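Local coordinates for uncharacterized protein DSY3957 (Desulfitobacterium hafniense, PDB 3HXL) that probably forms the contractile sheath around the tail tube of a phage or phage-like particle, at residues Lys213-Asp225 against Val233-Val246. Numbering follows the deposited sequence.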
loop_
_atom_site.group_PDB
_atom_site.type_symbol
_atom_site.label_atom_id
_atom_site.label_comp_id
_atom_site.label_asym_id
_atom_site.label_seq_id
_atom_site.Cartn_x
_atom_site.Cartn_y
_atom_site.Cartn_z
ATOM N N LYS A 213 15.884 -3.210 3.719
ATOM C CA LYS A 213 15.398 -2.244 4.694
ATOM C C LYS A 213 16.170 -0.931 4.568
ATOM O O LYS A 213 15.585 0.146 4.653
ATOM C CB LYS A 213 15.547 -2.795 6.112
ATOM C CG LYS A 213 14.724 -4.044 6.397
ATOM C CD LYS A 213 14.989 -4.534 7.812
ATOM C CE LYS A 213 14.512 -5.959 8.025
ATOM N NZ LYS A 213 14.811 -6.424 9.408
ATOM N N ALA A 214 17.481 -1.026 4.358
ATOM C CA ALA A 214 18.305 0.168 4.230
ATOM C C ALA A 214 17.913 0.931 2.978
ATOM O O ALA A 214 17.796 2.157 2.995
ATOM C CB ALA A 214 19.787 -0.216 4.178
ATOM N N THR A 215 17.701 0.202 1.891
ATOM C CA THR A 215 17.310 0.816 0.630
ATOM C C THR A 215 15.950 1.503 0.759
ATOM O O THR A 215 15.777 2.632 0.299
ATOM C CB THR A 215 17.264 -0.233 -0.500
ATOM O OG1 THR A 215 18.598 -0.679 -0.788
ATOM C CG2 THR A 215 16.654 0.356 -1.763
ATOM N N PHE A 216 14.989 0.833 1.388
ATOM C CA PHE A 216 13.675 1.438 1.556
ATOM C C PHE A 216 13.762 2.675 2.444
ATOM O O PHE A 216 13.045 3.651 2.225
ATOM C CB PHE A 216 12.673 0.424 2.132
ATOM C CG PHE A 216 12.043 -0.460 1.087
ATOM C CD1 PHE A 216 10.655 -0.617 1.031
ATOM C CD2 PHE A 216 12.830 -1.119 0.139
ATOM C CE1 PHE A 216 10.063 -1.417 0.049
ATOM C CE2 PHE A 216 12.249 -1.917 -0.844
ATOM C CZ PHE A 216 10.856 -2.066 -0.894
ATOM N N THR A 217 14.655 2.641 3.431
ATOM C CA THR A 217 14.841 3.781 4.331
ATOM C C THR A 217 15.374 4.969 3.533
ATOM O O THR A 217 14.905 6.093 3.699
ATOM C CB THR A 217 15.822 3.434 5.478
ATOM O OG1 THR A 217 15.263 2.382 6.279
ATOM C CG2 THR A 217 16.070 4.652 6.368
ATOM N N ALA A 218 16.346 4.718 2.656
ATOM C CA ALA A 218 16.909 5.779 1.833
ATOM C C ALA A 218 15.838 6.303 0.878
ATOM O O ALA A 218 15.727 7.509 0.640
ATOM C CB ALA A 218 18.117 5.259 1.039
ATOM N N PHE A 219 15.055 5.381 0.329
ATOM C CA PHE A 219 13.977 5.715 -0.594
ATOM C C PHE A 219 13.023 6.704 0.076
ATOM O O PHE A 219 12.663 7.726 -0.507
ATOM C CB PHE A 219 13.221 4.441 -0.986
ATOM C CG PHE A 219 12.060 4.675 -1.911
ATOM C CD1 PHE A 219 12.265 4.940 -3.260
ATOM C CD2 PHE A 219 10.750 4.623 -1.427
ATOM C CE1 PHE A 219 11.186 5.150 -4.119
ATOM C CE2 PHE A 219 9.664 4.832 -2.276
ATOM C CZ PHE A 219 9.879 5.096 -3.625
ATOM N N ALA A 220 12.624 6.396 1.305
ATOM C CA ALA A 220 11.711 7.258 2.049
ATOM C C ALA A 220 12.287 8.660 2.242
ATOM O O ALA A 220 11.592 9.659 2.048
ATOM C CB ALA A 220 11.393 6.630 3.404
ATOM N N LYS A 221 13.560 8.736 2.621
ATOM C CA LYS A 221 14.201 10.030 2.847
ATOM C C LYS A 221 14.242 10.877 1.583
ATOM O O LYS A 221 14.027 12.095 1.631
ATOM C CB LYS A 221 15.631 9.837 3.367
ATOM C CG LYS A 221 15.737 9.218 4.754
ATOM C CD LYS A 221 17.204 9.005 5.144
ATOM C CE LYS A 221 17.348 8.394 6.532
ATOM N NZ LYS A 221 18.766 8.018 6.839
ATOM N N ARG A 222 14.513 10.232 0.450
ATOM C CA ARG A 222 14.593 10.946 -0.816
ATOM C C ARG A 222 13.240 11.513 -1.226
ATOM O O ARG A 222 13.122 12.700 -1.545
ATOM C CB ARG A 222 15.131 10.029 -1.923
ATOM C CG ARG A 222 15.301 10.740 -3.260
ATOM C CD ARG A 222 16.153 9.924 -4.224
ATOM N NE ARG A 222 15.590 8.596 -4.485
ATOM C CZ ARG A 222 14.530 8.363 -5.251
ATOM N NH1 ARG A 222 14.104 7.119 -5.422
ATOM N NH2 ARG A 222 13.899 9.365 -5.850
ATOM N N LEU A 223 12.209 10.677 -1.228
ATOM C CA LEU A 223 10.898 11.190 -1.600
ATOM C C LEU A 223 10.437 12.283 -0.640
ATOM O O LEU A 223 10.062 13.374 -1.070
ATOM C CB LEU A 223 9.856 10.065 -1.650
ATOM C CG LEU A 223 9.631 9.400 -3.017
ATOM C CD1 LEU A 223 10.887 8.652 -3.465
ATOM C CD2 LEU A 223 8.457 8.431 -2.912
ATOM N N ARG A 224 10.494 12.005 0.660
ATOM C CA ARG A 224 10.038 12.970 1.661
ATOM C C ARG A 224 10.774 14.301 1.720
ATOM O O ARG A 224 10.157 15.373 1.701
ATOM C CB ARG A 224 10.085 12.360 3.068
ATOM C CG ARG A 224 9.134 11.213 3.312
ATOM C CD ARG A 224 9.270 10.713 4.743
ATOM N NE ARG A 224 8.941 11.762 5.700
ATOM C CZ ARG A 224 7.703 12.059 6.088
ATOM N NH1 ARG A 224 6.674 11.373 5.607
ATOM N NH2 ARG A 224 7.490 13.065 6.934
ATOM N N ASP A 225 12.096 14.246 1.787
ATOM C CA ASP A 225 12.845 15.476 1.931
ATOM C C ASP A 225 13.549 16.050 0.716
ATOM O O ASP A 225 14.025 17.182 0.757
ATOM C CB ASP A 225 13.800 15.311 3.108
ATOM C CG ASP A 225 13.059 14.908 4.382
ATOM O OD1 ASP A 225 11.926 15.405 4.585
ATOM O OD2 ASP A 225 13.595 14.111 5.171
ATOM N N VAL A 233 7.407 4.298 5.006
ATOM C CA VAL A 233 7.686 2.902 4.733
ATOM C C VAL A 233 7.633 2.194 6.080
ATOM O O VAL A 233 8.107 2.725 7.089
ATOM C CB VAL A 233 9.100 2.693 4.117
ATOM C CG1 VAL A 233 9.197 3.412 2.784
ATOM C CG2 VAL A 233 10.162 3.184 5.075
ATOM N N VAL A 234 7.034 1.009 6.085
ATOM C CA VAL A 234 6.894 0.203 7.290
ATOM C C VAL A 234 7.746 -1.052 7.148
ATOM O O VAL A 234 7.486 -1.909 6.298
ATOM C CB VAL A 234 5.426 -0.215 7.515
ATOM C CG1 VAL A 234 5.312 -1.048 8.788
ATOM C CG2 VAL A 234 4.546 1.033 7.608
ATOM N N LEU A 235 8.763 -1.142 7.996
ATOM C CA LEU A 235 9.695 -2.257 7.982
ATOM C C LEU A 235 9.597 -3.088 9.244
ATOM O O LEU A 235 8.911 -2.717 10.202
ATOM C CB LEU A 235 11.129 -1.738 7.851
ATOM C CG LEU A 235 11.374 -0.657 6.805
ATOM C CD1 LEU A 235 12.833 -0.211 6.875
ATOM C CD2 LEU A 235 11.044 -1.192 5.427
ATOM N N GLU A 236 10.307 -4.215 9.220
ATOM C CA GLU A 236 10.364 -5.167 10.327
ATOM C C GLU A 236 11.697 -5.056 11.050
ATOM O O GLU A 236 12.745 -5.162 10.424
ATOM C CB GLU A 236 10.236 -6.597 9.789
ATOM C CG GLU A 236 10.331 -7.672 10.848
ATOM C CD GLU A 236 11.694 -8.362 10.931
ATOM O OE1 GLU A 236 11.845 -9.181 11.847
ATOM O OE2 GLU A 236 12.602 -8.113 10.103
ATOM N N ASN A 237 11.653 -4.850 12.361
ATOM C CA ASN A 237 12.862 -4.764 13.171
ATOM C C ASN A 237 14.031 -4.001 12.537
ATOM O O ASN A 237 15.074 -4.579 12.218
ATOM C CB ASN A 237 13.309 -6.181 13.561
ATOM C CG ASN A 237 12.424 -6.790 14.630
ATOM O OD1 ASN A 237 12.548 -6.462 15.809
ATOM N ND2 ASN A 237 11.509 -7.661 14.222
ATOM N N TYR A 238 13.851 -2.698 12.355
ATOM C CA TYR A 238 14.904 -1.870 11.790
ATOM C C TYR A 238 14.881 -0.475 12.399
ATOM O O TYR A 238 14.785 0.529 11.687
ATOM C CB TYR A 238 14.757 -1.775 10.272
ATOM C CG TYR A 238 16.035 -1.372 9.575
ATOM C CD1 TYR A 238 16.162 -0.122 8.964
ATOM C CD2 TYR A 238 17.120 -2.248 9.521
ATOM C CE1 TYR A 238 17.343 0.244 8.310
ATOM C CE2 TYR A 238 18.301 -1.895 8.872
ATOM C CZ TYR A 238 18.406 -0.651 8.268
ATOM O OH TYR A 238 19.567 -0.312 7.608
ATOM N N PRO A 239 14.959 -0.395 13.730
ATOM C CA PRO A 239 14.947 0.905 14.400
ATOM C C PRO A 239 16.171 1.742 14.021
ATOM O O PRO A 239 16.194 2.954 14.232
ATOM C CB PRO A 239 14.921 0.529 15.876
ATOM C CG PRO A 239 15.660 -0.768 15.905
ATOM C CD PRO A 239 15.094 -1.488 14.709
ATOM N N ALA A 240 17.180 1.093 13.447
ATOM C CA ALA A 240 18.398 1.794 13.047
ATOM C C ALA A 240 18.122 2.898 12.025
ATOM O O ALA A 240 18.959 3.784 11.810
ATOM C CB ALA A 240 19.426 0.793 12.481
ATOM N N ALA A 241 16.956 2.843 11.387
ATOM C CA ALA A 241 16.578 3.846 10.394
ATOM C C ALA A 241 16.600 5.255 11.008
ATOM O O ALA A 241 16.957 6.226 10.337
ATOM C CB ALA A 241 15.175 3.534 9.834
ATOM N N ASP A 242 16.196 5.350 12.276
ATOM C CA ASP A 242 16.174 6.616 13.021
ATOM C C ASP A 242 15.690 7.771 12.143
ATOM O O ASP A 242 16.334 8.819 12.043
ATOM C CB ASP A 242 17.584 6.890 13.574
ATOM C CG ASP A 242 17.656 8.135 14.450
ATOM O OD1 ASP A 242 16.622 8.547 15.017
ATOM O OD2 ASP A 242 18.772 8.688 14.589
ATOM N N TYR A 243 14.534 7.565 11.518
ATOM C CA TYR A 243 13.953 8.545 10.617
ATOM C C TYR A 243 12.423 8.515 10.713
ATOM O O TYR A 243 11.827 7.437 10.775
ATOM C CB TYR A 243 14.415 8.228 9.196
ATOM C CG TYR A 243 13.886 9.177 8.145
ATOM C CD1 TYR A 243 14.108 10.549 8.246
ATOM C CD2 TYR A 243 13.155 8.700 7.055
ATOM C CE1 TYR A 243 13.610 11.430 7.289
ATOM C CE2 TYR A 243 12.652 9.576 6.088
ATOM C CZ TYR A 243 12.887 10.937 6.220
ATOM O OH TYR A 243 12.387 11.812 5.296
ATOM N N GLU A 244 11.800 9.694 10.729
ATOM C CA GLU A 244 10.337 9.800 10.846
ATOM C C GLU A 244 9.587 9.204 9.659
ATOM O O GLU A 244 8.374 8.970 9.725
ATOM C CB GLU A 244 9.905 11.266 11.023
ATOM C CG GLU A 244 10.196 12.168 9.825
ATOM C CD GLU A 244 11.552 12.857 9.931
ATOM O OE1 GLU A 244 12.402 12.381 10.713
ATOM O OE2 GLU A 244 11.759 13.869 9.233
ATOM N N GLY A 245 10.303 8.954 8.570
ATOM C CA GLY A 245 9.662 8.382 7.404
ATOM C C GLY A 245 9.616 6.866 7.463
ATOM O O GLY A 245 9.072 6.223 6.568
ATOM N N VAL A 246 10.173 6.287 8.523
ATOM C CA VAL A 246 10.198 4.832 8.657
ATOM C C VAL A 246 9.610 4.308 9.964
ATOM O O VAL A 246 9.985 4.749 11.043
ATOM C CB VAL A 246 11.645 4.285 8.556
ATOM C CG1 VAL A 246 11.647 2.779 8.759
ATOM C CG2 VAL A 246 12.246 4.647 7.211
HETATM O O HOH W 1 19.139 6.085 8.642
HETATM O O HOH W 2 10.384 13.995 6.665
HETATM O O HOH W 3 13.759 14.982 7.898
#
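Lys213 slants across Tyr238, its CB over the middle of the ring in a CH-pi contact, 3.7 Å from the centroid. Beyond CB the chain runs extended: CD brushes Tyr238 CD2 at 3.6 Å, CE passes the carbonyl of Glu236, and NZ donates to Glu236 O at 2.6 Å and salt-bridges Glu236 OE2, met on the anti side, 33° out of the carboxylate plane. A lysine suits this place because its methylenes can cover an aromatic face while the ammonium reaches the strand end. Thr217 OG1 gives its proton to Lys213 O (2.8 Å), so it can lie among Leu235, Tyr238 and Ala241, while CG2 also packs on Ala241 and Val246. Helix 210-227 is the crossover of a beta-alpha-beta unit linking the parallel strands 202-204 and 232-236; the axis of 213-225 runs nearly antiparallel to that of 233-236 (161°), and small Ala220 lets Val233 CG1 approach its CB to 3.9 Å. Tyr243 is sandwiched between Lys221 CG over one face and Gly245 N on the other. With its CG anti to the backbone N (chi1 -180°), the ring extends to the helix, where OH donates to Asp225 OD2 at 2.6 Å from above the carboxylate plane. Gly245, lacking a side chain, lets Arg224 CD and the Tyr243 ring close in on its CA. Two waters join Asp225 to Glu244; Glu244 also pairs with Lys337, and Arg224 with Asp351.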